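Local coordinates for hypothetical protein (Legionella pneumophila subsp. pneumophila, PDB 2IM9) that is of unknown function but may cleave amide bonds of cell-wall peptidoglycan, like N-acetylmuramoyl-L-alanine amidases, at residues I154-V166 with P233-A245. Sequence-based numbering, arbitrary orientation.
Sequences ITFSIRNEKKQPV and PNLHLFSQIPNGA
Ile-158 and Leu-237 form the buried heart of this contact, in which the loop joining strands 151-153 and 168-175 of the antiparallel sheet packs against the short helix 235-238 and the type I beta turn from Phe-238 to Ile-241. With CG2 of Ile-158 anti to the backbone N, that methyl lies 3.8 Å from CD2 of Leu-237. Ile-158 CD1 reaches on to Ile-241 CG1, while Leu-237 CD1 meets Val-166 CG2; Ile-222 and Ile-314 of the sheet also touch Ile-158, and Ala-226 touches both Leu-237 and Val-166. Beside these apolar side chains, the Gln-240 amide grips the backbone of Arg-159 twice: OE1 accepts from Arg-159 N at 3.1 Å, with the donor tilted out of the carbonyl plane, and NE2 gives an almost straight bond (175°) to Arg-159 O. The other N-H of Gln-240 NE2 goes to His-236 O at 3.0 Å, which fixes the rotation of the amide; water 1 links Gln-240 OE1 to Ser-157 O. Toward the solvent side, Glu-161 lays its CG over the centre of the His-236 ring, a CH-pi contact 3.8 Å from the centroid. At the ring edge, water 2 sits in plane, 2.9 Å from His-236 NE2, and donates to Asn-160 O.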
# COMPACT_ATOMS: atom_id res chain seq x y z
N ILE A 154 12.21 -1.14 9.09
CA ILE A 154 12.84 -0.83 10.37
C ILE A 154 12.16 -1.49 11.57
O ILE A 154 12.47 -1.15 12.72
CB ILE A 154 12.97 0.69 10.58
CG1 ILE A 154 11.60 1.37 10.69
CG2 ILE A 154 13.81 1.31 9.45
CD1 ILE A 154 11.65 2.63 11.52
N THR A 155 11.27 -2.44 11.31
CA THR A 155 10.50 -3.11 12.37
C THR A 155 11.36 -3.60 13.53
O THR A 155 11.05 -3.32 14.70
CB THR A 155 9.67 -4.28 11.78
OG1 THR A 155 8.95 -3.80 10.63
CG2 THR A 155 8.70 -4.84 12.82
N PHE A 156 12.45 -4.30 13.21
CA PHE A 156 13.32 -4.84 14.28
C PHE A 156 14.05 -3.76 15.09
O PHE A 156 14.50 -4.04 16.21
CB PHE A 156 14.34 -5.84 13.73
CG PHE A 156 13.83 -7.26 13.71
CD1 PHE A 156 13.19 -7.77 12.59
CD2 PHE A 156 14.01 -8.09 14.83
CE1 PHE A 156 12.72 -9.09 12.57
CE2 PHE A 156 13.55 -9.42 14.82
CZ PHE A 156 12.91 -9.91 13.70
N SER A 157 14.20 -2.56 14.53
CA SER A 157 14.90 -1.48 15.22
C SER A 157 14.05 -0.84 16.32
O SER A 157 14.53 0.03 17.07
CB SER A 157 15.34 -0.40 14.23
OG SER A 157 14.24 0.44 13.91
N ILE A 158 12.80 -1.24 16.42
CA ILE A 158 11.92 -0.73 17.46
C ILE A 158 12.08 -1.69 18.64
O ILE A 158 11.52 -2.78 18.64
CB ILE A 158 10.48 -0.58 16.97
CG1 ILE A 158 10.44 0.50 15.88
CG2 ILE A 158 9.54 -0.21 18.14
CD1 ILE A 158 9.29 0.42 14.99
N ARG A 159 12.86 -1.26 19.63
CA ARG A 159 13.34 -2.17 20.67
C ARG A 159 12.77 -1.82 22.05
O ARG A 159 12.35 -0.69 22.28
CB ARG A 159 14.87 -2.14 20.67
CG ARG A 159 15.46 -2.38 19.28
CD ARG A 159 16.97 -2.65 19.30
NE ARG A 159 17.73 -1.47 19.72
CZ ARG A 159 19.06 -1.43 19.79
NH1 ARG A 159 19.79 -2.49 19.47
NH2 ARG A 159 19.66 -0.31 20.18
N ASN A 160 12.76 -2.80 22.96
CA ASN A 160 12.29 -2.53 24.32
C ASN A 160 13.33 -1.73 25.11
O ASN A 160 14.38 -1.35 24.60
CB ASN A 160 11.95 -3.83 25.06
CG ASN A 160 13.16 -4.77 25.23
OD1 ASN A 160 14.33 -4.37 25.12
ND2 ASN A 160 12.86 -6.04 25.49
N GLU A 161 13.06 -1.52 26.39
CA GLU A 161 13.96 -0.73 27.25
C GLU A 161 15.31 -1.39 27.54
O GLU A 161 16.22 -0.72 28.03
CB GLU A 161 13.25 -0.33 28.53
CG GLU A 161 12.15 0.70 28.29
CD GLU A 161 11.10 0.68 29.38
OE1 GLU A 161 10.65 -0.43 29.73
OE2 GLU A 161 10.72 1.76 29.90
N LYS A 162 15.44 -2.68 27.23
CA LYS A 162 16.73 -3.37 27.31
C LYS A 162 17.48 -3.39 25.99
O LYS A 162 18.50 -4.07 25.85
CB LYS A 162 16.55 -4.79 27.84
CG LYS A 162 15.85 -4.83 29.20
N LYS A 163 16.98 -2.62 25.02
CA LYS A 163 17.61 -2.45 23.71
C LYS A 163 17.64 -3.75 22.93
O LYS A 163 18.60 -4.04 22.21
CB LYS A 163 19.04 -1.90 23.82
CG LYS A 163 19.16 -0.50 24.40
CD LYS A 163 20.63 -0.10 24.57
CE LYS A 163 21.37 -1.06 25.50
NZ LYS A 163 22.83 -0.76 25.56
N GLN A 164 16.59 -4.53 23.09
CA GLN A 164 16.44 -5.76 22.32
C GLN A 164 15.17 -5.64 21.50
O GLN A 164 14.14 -5.15 22.01
CB GLN A 164 16.37 -6.96 23.25
CG GLN A 164 17.74 -7.37 23.84
CD GLN A 164 18.69 -7.95 22.79
OE1 GLN A 164 19.90 -7.68 22.80
NE2 GLN A 164 18.14 -8.74 21.88
N PRO A 165 15.23 -6.07 20.23
CA PRO A 165 14.01 -6.10 19.43
C PRO A 165 12.93 -6.97 20.06
O PRO A 165 13.23 -7.88 20.84
CB PRO A 165 14.47 -6.73 18.09
CG PRO A 165 15.94 -6.49 18.04
CD PRO A 165 16.40 -6.58 19.47
N VAL A 166 11.69 -6.67 19.72
CA VAL A 166 10.55 -7.46 20.17
C VAL A 166 9.83 -8.10 18.98
O VAL A 166 8.82 -8.81 19.15
CB VAL A 166 9.57 -6.60 20.97
CG1 VAL A 166 10.24 -6.09 22.26
CG2 VAL A 166 9.08 -5.43 20.15
N PRO A 233 -0.93 0.44 26.54
CA PRO A 233 -0.07 0.79 25.40
C PRO A 233 1.39 0.93 25.84
O PRO A 233 1.68 1.60 26.85
CB PRO A 233 -0.63 2.15 24.96
CG PRO A 233 -2.06 2.14 25.47
CD PRO A 233 -1.94 1.48 26.79
N ASN A 234 2.29 0.31 25.10
CA ASN A 234 3.71 0.40 25.41
C ASN A 234 4.26 1.66 24.78
O ASN A 234 4.65 1.70 23.61
CB ASN A 234 4.48 -0.84 24.91
CG ASN A 234 5.86 -0.94 25.51
OD1 ASN A 234 6.67 -0.02 25.40
ND2 ASN A 234 6.14 -2.06 26.17
N LEU A 235 4.27 2.73 25.56
CA LEU A 235 4.63 4.03 25.00
C LEU A 235 6.07 4.10 24.52
O LEU A 235 6.36 4.84 23.58
CB LEU A 235 4.31 5.15 25.98
CG LEU A 235 2.85 5.14 26.46
CD1 LEU A 235 2.62 6.28 27.44
CD2 LEU A 235 1.83 5.22 25.33
N HIS A 236 6.95 3.31 25.13
CA HIS A 236 8.34 3.25 24.68
C HIS A 236 8.44 2.73 23.25
O HIS A 236 9.19 3.28 22.44
CB HIS A 236 9.22 2.39 25.60
CG HIS A 236 10.66 2.41 25.21
ND1 HIS A 236 11.47 3.52 25.40
CD2 HIS A 236 11.44 1.47 24.63
CE1 HIS A 236 12.69 3.25 24.96
NE2 HIS A 236 12.69 2.02 24.47
N LEU A 237 7.70 1.67 22.94
CA LEU A 237 7.71 1.14 21.57
C LEU A 237 7.05 2.10 20.58
O LEU A 237 7.63 2.42 19.53
CB LEU A 237 7.04 -0.24 21.50
CG LEU A 237 7.74 -1.37 22.27
CD1 LEU A 237 6.91 -2.66 22.25
CD2 LEU A 237 9.14 -1.62 21.68
N PHE A 238 5.84 2.55 20.91
CA PHE A 238 5.12 3.47 20.02
C PHE A 238 5.93 4.72 19.68
O PHE A 238 5.89 5.19 18.54
CB PHE A 238 3.74 3.85 20.58
CG PHE A 238 2.70 2.80 20.38
CD1 PHE A 238 2.15 2.57 19.11
CD2 PHE A 238 2.24 2.05 21.45
CE1 PHE A 238 1.17 1.61 18.91
CE2 PHE A 238 1.24 1.07 21.26
CZ PHE A 238 0.71 0.86 20.00
N SER A 239 6.69 5.24 20.65
CA SER A 239 7.45 6.48 20.44
C SER A 239 8.56 6.35 19.39
O SER A 239 9.09 7.37 18.93
CB SER A 239 8.06 6.94 21.76
OG SER A 239 9.18 6.14 22.10
N GLN A 240 8.94 5.12 19.04
CA GLN A 240 10.01 4.89 18.08
C GLN A 240 9.53 4.80 16.63
O GLN A 240 10.34 4.68 15.70
CB GLN A 240 10.81 3.62 18.42
CG GLN A 240 11.58 3.73 19.73
CD GLN A 240 12.12 2.38 20.16
OE1 GLN A 240 13.00 1.82 19.52
NE2 GLN A 240 11.57 1.85 21.24
N ILE A 241 8.22 4.86 16.43
CA ILE A 241 7.67 4.83 15.08
C ILE A 241 7.86 6.25 14.52
O ILE A 241 7.34 7.21 15.10
CB ILE A 241 6.18 4.43 15.11
CG1 ILE A 241 6.02 3.03 15.72
CG2 ILE A 241 5.57 4.54 13.71
CD1 ILE A 241 4.57 2.57 15.92
N PRO A 242 8.62 6.39 13.42
CA PRO A 242 8.96 7.72 12.88
C PRO A 242 7.80 8.38 12.16
O PRO A 242 7.00 7.70 11.53
CB PRO A 242 10.07 7.43 11.86
CG PRO A 242 10.40 6.01 11.97
CD PRO A 242 9.24 5.31 12.64
N ASN A 243 7.73 9.71 12.22
CA ASN A 243 6.79 10.44 11.40
C ASN A 243 7.00 10.11 9.92
O ASN A 243 8.14 10.08 9.44
CB ASN A 243 6.94 11.95 11.63
CG ASN A 243 5.82 12.76 11.01
OD1 ASN A 243 4.65 12.49 11.24
ND2 ASN A 243 6.19 13.76 10.22
N GLY A 244 5.89 9.84 9.22
CA GLY A 244 5.94 9.56 7.78
C GLY A 244 6.26 8.12 7.45
O GLY A 244 6.43 7.77 6.28
N ALA A 245 6.35 7.26 8.46
CA ALA A 245 6.61 5.84 8.19
C ALA A 245 5.37 5.19 7.55
O ALA A 245 4.25 5.71 7.64
CB ALA A 245 6.99 5.10 9.47
O HOH W 1 14.47 2.80 17.66
O HOH W 2 14.97 0.85 23.05